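Local coordinates for protein calmodulin, putative (Toxoplasma gondii, PDB 6TJ6) that binds calcium through an EF-hand and is found here in complex with another protein, at residues G21-I32 and L47-F56; F77-V88 and G122-V130. All blocks are in the same frame, centred on the assembly; numbering follows the deposited sequence.

Interaction 1 of 2, residues G21-I32 and L47-F56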
loop_
_atom_site.group_PDB
_atom_site.type_symbol
_atom_site.label_atom_id
_atom_site.label_comp_id
_atom_site.label_asym_id
_atom_site.label_seq_id
_atom_site.Cartn_x
_atom_site.Cartn_y
_atom_site.Cartn_z
ATOM N N GLY A 21 11.542 -4.221 -0.361
ATOM C CA GLY A 21 11.640 -4.483 1.060
ATOM C C GLY A 21 12.715 -3.693 1.764
ATOM O O GLY A 21 13.099 -4.045 2.881
ATOM N N GLU A 22 13.219 -2.633 1.135
ATOM C CA GLU A 22 14.294 -1.818 1.678
ATOM C C GLU A 22 13.940 -0.350 1.524
ATOM O O GLU A 22 13.438 0.068 0.477
ATOM C CB GLU A 22 15.628 -2.096 0.967
ATOM C CG GLU A 22 16.012 -3.561 0.901
ATOM C CD GLU A 22 17.000 -3.960 1.973
ATOM O OE1 GLU A 22 17.623 -5.034 1.837
ATOM O OE2 GLU A 22 17.160 -3.195 2.948
ATOM N N ILE A 23 14.199 0.430 2.567
ATOM C CA ILE A 23 14.119 1.882 2.499
ATOM C C ILE A 23 15.527 2.435 2.656
ATOM O O ILE A 23 16.281 2.005 3.537
ATOM C CB ILE A 23 13.168 2.462 3.563
ATOM C CG1 ILE A 23 11.754 1.916 3.376
ATOM C CG2 ILE A 23 13.109 3.955 3.435
ATOM C CD1 ILE A 23 10.702 2.702 4.130
ATOM N N SER A 24 15.883 3.390 1.798
ATOM C CA SER A 24 17.268 3.814 1.677
ATOM C C SER A 24 17.330 5.300 1.357
ATOM O O SER A 24 16.456 5.841 0.674
ATOM C CB SER A 24 17.991 3.008 0.591
ATOM O OG SER A 24 19.324 3.445 0.419
ATOM N N GLY A 25 18.381 5.949 1.860
ATOM C CA GLY A 25 18.646 7.333 1.504
ATOM C C GLY A 25 17.585 8.281 2.027
ATOM O O GLY A 25 17.056 8.121 3.133
ATOM N N ARG A 26 17.268 9.285 1.203
ATOM C CA ARG A 26 16.302 10.307 1.594
ATOM C C ARG A 26 14.993 9.681 2.051
ATOM O O ARG A 26 14.453 10.055 3.101
ATOM C CB ARG A 26 16.059 11.266 0.426
ATOM C CG ARG A 26 15.580 12.654 0.826
ATOM N N ASP A 27 14.488 8.705 1.289
ATOM C CA ASP A 27 13.250 8.026 1.657
ATOM C C ASP A 27 13.264 7.594 3.119
ATOM O O ASP A 27 12.286 7.813 3.843
ATOM C CB ASP A 27 13.009 6.822 0.742
ATOM C CG ASP A 27 12.771 7.227 -0.703
ATOM O OD1 ASP A 27 13.552 6.799 -1.579
ATOM O OD2 ASP A 27 11.811 7.983 -0.960
ATOM N N LEU A 28 14.383 7.018 3.582
ATOM C CA LEU A 28 14.499 6.632 4.985
ATOM C C LEU A 28 14.091 7.780 5.893
ATOM O O LEU A 28 13.085 7.692 6.611
ATOM C CB LEU A 28 15.925 6.161 5.287
ATOM C CG LEU A 28 16.217 5.572 6.672
ATOM C CD1 LEU A 28 15.059 4.719 7.184
ATOM C CD2 LEU A 28 17.496 4.751 6.643
ATOM N N VAL A 29 14.814 8.901 5.812
ATOM C CA VAL A 29 14.468 10.059 6.633
ATOM C C VAL A 29 13.009 10.431 6.420
ATOM O O VAL A 29 12.253 10.624 7.382
ATOM C CB VAL A 29 15.408 11.239 6.328
ATOM C CG1 VAL A 29 14.942 12.487 7.056
ATOM C CG2 VAL A 29 16.832 10.890 6.723
ATOM N N LEU A 30 12.575 10.462 5.157
ATOM C CA LEU A 30 11.186 10.794 4.860
ATOM C C LEU A 30 10.238 9.868 5.608
ATOM O O LEU A 30 9.349 10.332 6.335
ATOM C CB LEU A 30 10.944 10.734 3.350
ATOM C CG LEU A 30 11.092 12.065 2.605
ATOM C CD1 LEU A 30 12.276 12.879 3.120
ATOM C CD2 LEU A 30 11.226 11.824 1.111
ATOM N N ALA A 31 10.453 8.553 5.489
ATOM C CA ALA A 31 9.624 7.606 6.227
ATOM C C ALA A 31 9.551 7.998 7.695
ATOM O O ALA A 31 8.458 8.170 8.251
ATOM C CB ALA A 31 10.172 6.186 6.071
ATOM N N ILE A 32 10.712 8.229 8.312
ATOM C CA ILE A 32 10.732 8.606 9.720
ATOM C C ILE A 32 9.907 9.867 9.930
ATOM O O ILE A 32 8.975 9.894 10.749
ATOM C CB ILE A 32 12.181 8.777 10.209
ATOM C CG1 ILE A 32 12.925 7.446 10.100
ATOM C CG2 ILE A 32 12.206 9.287 11.637
ATOM C CD1 ILE A 32 14.416 7.541 10.363
ATOM N N LEU A 47 22.235 6.938 10.925
ATOM C CA LEU A 47 21.370 6.018 10.200
ATOM C C LEU A 47 22.198 5.145 9.261
ATOM O O LEU A 47 23.179 5.619 8.673
ATOM C CB LEU A 47 20.313 6.785 9.403
ATOM C CG LEU A 47 19.186 7.454 10.192
ATOM C CD1 LEU A 47 18.279 8.240 9.257
ATOM C CD2 LEU A 47 18.389 6.420 10.973
ATOM N N PRO A 48 21.843 3.869 9.101
ATOM C CA PRO A 48 22.609 2.996 8.201
ATOM C C PRO A 48 22.347 3.302 6.737
ATOM O O PRO A 48 21.524 4.167 6.418
ATOM C CB PRO A 48 22.116 1.592 8.577
ATOM C CG PRO A 48 20.732 1.813 9.087
ATOM C CD PRO A 48 20.761 3.146 9.791
ATOM N N MET A 49 23.039 2.595 5.839
ATOM C CA MET A 49 22.839 2.816 4.410
ATOM C C MET A 49 21.395 2.539 4.009
ATOM O O MET A 49 20.777 3.327 3.282
ATOM C CB MET A 49 23.801 1.946 3.599
ATOM C CG MET A 49 25.239 2.442 3.589
ATOM S SD MET A 49 25.991 2.240 1.962
ATOM C CE MET A 49 27.685 2.717 2.295
ATOM N N SER A 50 20.835 1.429 4.487
ATOM C CA SER A 50 19.458 1.072 4.184
ATOM C C SER A 50 18.894 0.245 5.332
ATOM O O SER A 50 19.630 -0.269 6.179
ATOM C CB SER A 50 19.356 0.313 2.857
ATOM O OG SER A 50 20.043 -0.925 2.919
ATOM N N MET A 51 17.568 0.123 5.348
ATOM C CA MET A 51 16.858 -0.621 6.380
ATOM C C MET A 51 15.824 -1.532 5.738
ATOM O O MET A 51 15.028 -1.084 4.906
ATOM C CB MET A 51 16.157 0.316 7.370
ATOM C CG MET A 51 17.055 1.013 8.374
ATOM S SD MET A 51 16.046 1.791 9.652
ATOM C CE MET A 51 17.244 2.832 10.473
ATOM N N ALA A 52 15.835 -2.803 6.130
ATOM C CA ALA A 52 14.691 -3.669 5.904
ATOM C C ALA A 52 13.670 -3.444 7.020
ATOM O O ALA A 52 13.904 -2.682 7.962
ATOM C CB ALA A 52 15.136 -5.129 5.827
ATOM N N TRP A 53 12.518 -4.109 6.920
ATOM C CA TRP A 53 11.449 -3.892 7.897
ATOM C C TRP A 53 11.866 -4.139 9.344
ATOM O O TRP A 53 11.510 -3.320 10.205
ATOM C CB TRP A 53 10.224 -4.751 7.559
ATOM C CG TRP A 53 9.265 -4.836 8.716
ATOM C CD1 TRP A 53 8.950 -5.947 9.450
ATOM C CD2 TRP A 53 8.526 -3.753 9.296
ATOM N NE1 TRP A 53 8.047 -5.623 10.435
ATOM C CE2 TRP A 53 7.771 -4.283 10.363
ATOM C CE3 TRP A 53 8.422 -2.387 9.009
ATOM C CZ2 TRP A 53 6.923 -3.495 11.142
ATOM C CZ3 TRP A 53 7.584 -1.606 9.786
ATOM C CH2 TRP A 53 6.845 -2.161 10.840
ATOM N N PRO A 54 12.564 -5.229 9.692
ATOM C CA PRO A 54 12.975 -5.383 11.100
ATOM C C PRO A 54 13.785 -4.206 11.614
ATOM O O PRO A 54 13.520 -3.703 12.717
ATOM C CB PRO A 54 13.793 -6.682 11.080
ATOM C CG PRO A 54 13.235 -7.451 9.930
ATOM C CD PRO A 54 12.927 -6.414 8.890
ATOM N N ASP A 55 14.751 -3.735 10.818
ATOM C CA ASP A 55 15.558 -2.581 11.207
ATOM C C ASP A 55 14.689 -1.354 11.449
ATOM O O ASP A 55 14.843 -0.663 12.463
ATOM C CB ASP A 55 16.603 -2.282 10.128
ATOM C CG ASP A 55 17.355 -3.516 9.685
ATOM O OD1 ASP A 55 17.772 -4.305 10.556
ATOM O OD2 ASP A 55 17.524 -3.698 8.459
ATOM N N PHE A 56 13.774 -1.063 10.518
ATOM C CA PHE A 56 12.963 0.146 10.623
ATOM C C PHE A 56 12.009 0.072 11.808
ATOM O O PHE A 56 11.845 1.056 12.542
ATOM C CB PHE A 56 12.189 0.369 9.322
ATOM C CG PHE A 56 11.377 1.636 9.301
ATOM C CD1 PHE A 56 11.999 2.874 9.190
ATOM C CD2 PHE A 56 9.990 1.588 9.363
ATOM C CE1 PHE A 56 11.261 4.044 9.158
ATOM C CE2 PHE A 56 9.243 2.754 9.330
ATOM C CZ PHE A 56 9.880 3.988 9.228
HETATM O O HOH W 1 11.884 -5.523 4.715
#
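Ile23 and Met51 face each other as the antiparallel hydrogen-bonded pair of two short strands, 22-24 and 50-52, whose axes approach to 4.6 Å at 158°. Two backbone bonds of equal length tie this pair, Ile23 N to Met51 O and Met51 N to Ile23 O, each 2.9 Å. The arrangement is consistent with the small sheet that couples the loops of paired EF-hands. On the side where Ser24 and Ser50 project, the contact is polar: Ser24 OG, turned opposite its own backbone N (chi1 178°), donates to Met49 O at 3.2 Å, arriving 34° out of the carbonyl plane. At the other end of the strands one water bridges the backbones, donating to Gly21 O and accepting from Trp53 N. Beyond the sheet the contact turns apolar. Leu28 of the following helix splits its two methyls: CD1 lies 4.0 Å from Met51 SD, with Phe56 CD1 close by, while CD2 rests beside Met51 CG. Phe56 runs past the side chains of Leu28 and Ile32 in the opposite direction; Ile32 CG1 meets its rim near the ring plane, 3.9 Å from CE1, and Ala31 CB touches CE1 and CZ obliquely. Leu47 CD1 is set against Val29 CG2 at 3.9 Å and meets Ile32 CD1 tip to tip. Glu22, seen to bind calcium in this protein although none is bound here, gives OE1 to a salt bridge with a basic side chain of another protein's chain. Helix 7-15 flanks the core through Phe12 on Ile23 and Val8 on Phe56, and Trp59 of helix 53-64 packs on Ile32, Leu47 and Met51.

Interaction 2 of 2, residues F77-V88 and G122-V130; sequences FKAFDRSNDGTV and GKIQYANFV
Phe77 and Tyr126 join the end of helix 69-78 to the start of helix 127-134 within a pair of EF-hands, whose intervening loops meet side by side. Their rings are nearly parallel, at 8°, but slid so far apart that they barely overlap; instead each CB sits over the other's ring, Phe77 CB 3.7 Å from the Tyr126 centroid and Tyr126 CB 3.8 Å from that of Phe77, a reciprocal CH-pi pair. Farther out, Phe77 CE2 touches Val130 CG2, and CZ meets the edge of the Phe129 ring. Lys78 brushes the tyrosine hydroxyl with its CG. Asp81 is the first acidic residue of a loop whose sequence resembles a calcium-binding EF-hand, though no metal is bound. One of its carboxylate oxygens, OD1, accepts from Asp85 N, an internal bond of the loop. Gly86 passes the tyrosine on the face opposite Phe77, its carbonyl oxygen lying over that face, so the ring is held between helix and loop. Thr87 packs its CB tightly against Lys123 CG at 3.4 Å, and its CG2 lies beside Gln125 OE1, the two side chains pointing the same way. Val88 then forms the short, irregular strand contact: Val88 N donates to Ile124 O at 3.0 Å, whereas the return bond from Ile124 N to Val88 O is weak. Val88 CG1 also meets the Tyr126 ring obliquely. With chi1 at 66°, Tyr126 sends its ring back across the loop, where OH donates to Asp81 OD2 at 2.7 Å; the hydroxyl approaches on the anti side, with carboxylate and ring planes 89° apart.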
loop_
_atom_site.group_PDB
_atom_site.type_symbol
_atom_site.label_atom_id
_atom_site.label_comp_id
_atom_site.label_asym_id
_atom_site.label_seq_id
_atom_site.Cartn_x
_atom_site.Cartn_y
_atom_site.Cartn_z
ATOM N N PHE A 77 4.900 23.846 16.902
ATOM C CA PHE A 77 3.933 24.858 16.484
ATOM C C PHE A 77 3.872 26.014 17.476
ATOM O O PHE A 77 3.735 27.177 17.077
ATOM C CB PHE A 77 2.548 24.235 16.318
ATOM C CG PHE A 77 2.274 23.711 14.939
ATOM C CD1 PHE A 77 2.076 24.578 13.877
ATOM C CD2 PHE A 77 2.192 22.348 14.709
ATOM C CE1 PHE A 77 1.817 24.096 12.608
ATOM C CE2 PHE A 77 1.932 21.859 13.444
ATOM C CZ PHE A 77 1.743 22.734 12.392
ATOM N N LYS A 78 3.970 25.715 18.775
ATOM C CA LYS A 78 3.813 26.753 19.790
ATOM C C LYS A 78 4.920 27.798 19.732
ATOM O O LYS A 78 4.735 28.909 20.242
ATOM C CB LYS A 78 3.764 26.126 21.186
ATOM C CG LYS A 78 3.197 27.058 22.246
ATOM C CD LYS A 78 3.603 26.644 23.648
ATOM C CE LYS A 78 3.136 27.664 24.679
ATOM N NZ LYS A 78 4.245 28.526 25.179
ATOM N N ALA A 79 6.063 27.473 19.124
ATOM C CA ALA A 79 7.121 28.461 18.951
ATOM C C ALA A 79 6.686 29.620 18.067
ATOM O O ALA A 79 7.242 30.717 18.182
ATOM C CB ALA A 79 8.369 27.800 18.367
ATOM N N PHE A 80 5.704 29.403 17.191
ATOM C CA PHE A 80 5.178 30.448 16.325
ATOM C C PHE A 80 3.793 30.904 16.765
ATOM O O PHE A 80 3.073 31.537 15.988
ATOM C CB PHE A 80 5.158 29.964 14.877
ATOM C CG PHE A 80 6.438 29.309 14.450
ATOM C CD1 PHE A 80 7.533 30.074 14.081
ATOM C CD2 PHE A 80 6.551 27.927 14.430
ATOM C CE1 PHE A 80 8.716 29.474 13.693
ATOM C CE2 PHE A 80 7.731 27.318 14.044
ATOM C CZ PHE A 80 8.816 28.094 13.674
ATOM N N ASP A 81 3.407 30.582 17.999
ATOM C CA ASP A 81 2.158 31.068 18.582
ATOM C C ASP A 81 2.442 32.427 19.214
ATOM O O ASP A 81 2.679 32.557 20.417
ATOM C CB ASP A 81 1.617 30.068 19.597
ATOM C CG ASP A 81 0.149 30.281 19.903
ATOM O OD1 ASP A 81 -0.373 31.381 19.624
ATOM O OD2 ASP A 81 -0.483 29.340 20.426
ATOM N N ARG A 82 2.431 33.459 18.368
ATOM C CA ARG A 82 2.686 34.816 18.843
ATOM C C ARG A 82 1.618 35.261 19.832
ATOM O O ARG A 82 1.927 35.682 20.954
ATOM C CB ARG A 82 2.760 35.778 17.659
ATOM C CG ARG A 82 4.117 35.802 16.997
ATOM C CD ARG A 82 4.076 36.435 15.621
ATOM N NE ARG A 82 4.531 35.493 14.601
ATOM C CZ ARG A 82 5.793 35.102 14.455
ATOM N NH1 ARG A 82 6.737 35.566 15.264
ATOM N NH2 ARG A 82 6.114 34.242 13.499
ATOM N N SER A 83 0.350 35.168 19.434
ATOM C CA SER A 83 -0.759 35.538 20.302
ATOM C C SER A 83 -0.885 34.639 21.525
ATOM O O SER A 83 -1.619 34.995 22.452
ATOM C CB SER A 83 -2.066 35.513 19.509
ATOM O OG SER A 83 -3.187 35.452 20.372
ATOM N N ASN A 84 -0.190 33.501 21.548
ATOM C CA ASN A 84 -0.269 32.536 22.645
ATOM C C ASN A 84 -1.720 32.157 22.934
ATOM O O ASN A 84 -2.196 32.213 24.070
ATOM C CB ASN A 84 0.425 33.069 23.900
ATOM C CG ASN A 84 1.712 32.326 24.214
ATOM O OD1 ASN A 84 2.321 31.716 23.337
ATOM N ND2 ASN A 84 2.128 32.373 25.475
ATOM N N ASP A 85 -2.431 31.764 21.874
ATOM C CA ASP A 85 -3.840 31.402 21.966
ATOM C C ASP A 85 -4.107 30.020 21.382
ATOM O O ASP A 85 -5.249 29.715 21.023
ATOM C CB ASP A 85 -4.708 32.446 21.258
ATOM C CG ASP A 85 -4.268 32.694 19.826
ATOM O OD1 ASP A 85 -3.311 32.032 19.371
ATOM O OD2 ASP A 85 -4.873 33.557 19.156
ATOM N N GLY A 86 -3.080 29.183 21.275
ATOM C CA GLY A 86 -3.234 27.903 20.615
ATOM C C GLY A 86 -3.433 27.995 19.122
ATOM O O GLY A 86 -4.022 27.088 18.530
ATOM N N THR A 87 -2.961 29.071 18.489
ATOM C CA THR A 87 -3.174 29.282 17.065
ATOM C C THR A 87 -1.887 29.755 16.400
ATOM O O THR A 87 -1.035 30.382 17.033
ATOM C CB THR A 87 -4.275 30.316 16.789
ATOM O OG1 THR A 87 -3.781 31.630 17.074
ATOM C CG2 THR A 87 -5.516 30.052 17.632
ATOM N N VAL A 88 -1.763 29.451 15.106
ATOM C CA VAL A 88 -0.704 29.999 14.267
ATOM C C VAL A 88 -1.328 30.514 12.977
ATOM O O VAL A 88 -2.373 30.028 12.531
ATOM C CB VAL A 88 0.412 28.972 13.956
ATOM C CG1 VAL A 88 1.064 28.474 15.237
ATOM C CG2 VAL A 88 -0.127 27.814 13.124
ATOM N N GLY A 122 -8.182 32.260 9.234
ATOM C CA GLY A 122 -6.816 32.733 9.129
ATOM C C GLY A 122 -5.891 32.218 10.206
ATOM O O GLY A 122 -4.681 32.468 10.133
ATOM N N LYS A 123 -6.420 31.520 11.202
ATOM C CA LYS A 123 -5.673 30.897 12.279
ATOM C C LYS A 123 -5.724 29.384 12.117
ATOM O O LYS A 123 -6.516 28.841 11.344
ATOM C CB LYS A 123 -6.244 31.320 13.639
ATOM C CG LYS A 123 -5.463 32.418 14.343
ATOM C CD LYS A 123 -4.960 33.484 13.392
ATOM C CE LYS A 123 -3.754 34.191 13.986
ATOM N NZ LYS A 123 -3.221 35.248 13.088
ATOM N N ILE A 124 -4.852 28.701 12.853
ATOM C CA ILE A 124 -4.805 27.244 12.872
ATOM C C ILE A 124 -4.665 26.799 14.318
ATOM O O ILE A 124 -3.694 27.165 14.989
ATOM C CB ILE A 124 -3.646 26.687 12.028
ATOM C CG1 ILE A 124 -3.848 27.014 10.547
ATOM C CG2 ILE A 124 -3.512 25.184 12.238
ATOM C CD1 ILE A 124 -2.785 26.418 9.647
ATOM N N GLN A 125 -5.617 25.994 14.792
ATOM C CA GLN A 125 -5.578 25.525 16.172
ATOM C C GLN A 125 -4.385 24.617 16.459
ATOM O O GLN A 125 -4.144 24.296 17.627
ATOM C CB GLN A 125 -6.884 24.797 16.505
ATOM C CG GLN A 125 -8.150 25.613 16.253
ATOM C CD GLN A 125 -8.367 26.714 17.278
ATOM O OE1 GLN A 125 -7.572 27.647 17.386
ATOM N NE2 GLN A 125 -9.452 26.609 18.035
ATOM N N TYR A 126 -3.632 24.232 15.426
ATOM C CA TYR A 126 -2.517 23.281 15.427
ATOM C C TYR A 126 -2.618 22.120 16.420
ATOM O O TYR A 126 -2.290 20.988 16.054
ATOM C CB TYR A 126 -1.174 24.016 15.587
ATOM C CG TYR A 126 -0.868 24.739 16.886
ATOM C CD1 TYR A 126 -0.439 24.047 18.012
ATOM C CD2 TYR A 126 -0.919 26.126 16.955
ATOM C CE1 TYR A 126 -0.123 24.711 19.185
ATOM C CE2 TYR A 126 -0.602 26.796 18.123
ATOM C CZ TYR A 126 -0.207 26.084 19.236
ATOM O OH TYR A 126 0.108 26.745 20.402
ATOM N N ALA A 127 -3.053 22.353 17.659
ATOM C CA ALA A 127 -3.295 21.231 18.562
ATOM C C ALA A 127 -4.370 20.311 17.993
ATOM O O ALA A 127 -4.140 19.114 17.777
ATOM C CB ALA A 127 -3.691 21.737 19.949
ATOM N N ASN A 128 -5.556 20.868 17.730
ATOM C CA ASN A 128 -6.606 20.119 17.047
ATOM C C ASN A 128 -6.115 19.587 15.707
ATOM O O ASN A 128 -6.452 18.464 15.312
ATOM C CB ASN A 128 -7.832 21.014 16.855
ATOM C CG ASN A 128 -9.080 20.233 16.498
ATOM O OD1 ASN A 128 -9.219 19.062 16.850
ATOM N ND2 ASN A 128 -10.004 20.884 15.799
ATOM N N PHE A 129 -5.295 20.370 15.007
ATOM C CA PHE A 129 -4.797 19.963 13.697
ATOM C C PHE A 129 -3.831 18.787 13.813
ATOM O O PHE A 129 -3.967 17.787 13.097
ATOM C CB PHE A 129 -4.142 21.165 13.012
ATOM C CG PHE A 129 -3.297 20.816 11.826
ATOM C CD1 PHE A 129 -3.867 20.298 10.674
ATOM C CD2 PHE A 129 -1.930 21.038 11.853
ATOM C CE1 PHE A 129 -3.082 19.989 9.575
ATOM C CE2 PHE A 129 -1.142 20.732 10.761
ATOM C CZ PHE A 129 -1.718 20.207 9.619
ATOM N N VAL A 130 -2.858 18.877 14.724
ATOM C CA VAL A 130 -1.915 17.774 14.906
ATOM C C VAL A 130 -2.645 16.515 15.362
ATOM O O VAL A 130 -2.335 15.404 14.912
ATOM C CB VAL A 130 -0.796 18.178 15.885
ATOM C CG1 VAL A 130 -0.014 16.957 16.342
ATOM C CG2 VAL A 130 0.141 19.180 15.227
#

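In the fold
Interactions 1 and 2 appear to repeat one design, paired EF-hand-like loops joined by a short antiparallel bridge, on opposite sides of the chain's centre, with centres about 32 Å apart and nearest atoms about 13 Å apart. They share no element; helix 53-64 and helix 69-78 follow one another between them. Interaction 1 is partly buried, its small sheet, with one well-formed hydrogen-bonded pair, edged by serines and water beside an apolar core of leucine, isoleucine and methionine with one phenylalanine. Interaction 2 is more deeply buried and leans on aromatics, with a looser bridge and a tyrosine tied to a loop carboxylate. Both reach a chain of another protein, interaction 1 through the charge of Glu22, interaction 2 largely through apolar and aromatic packing.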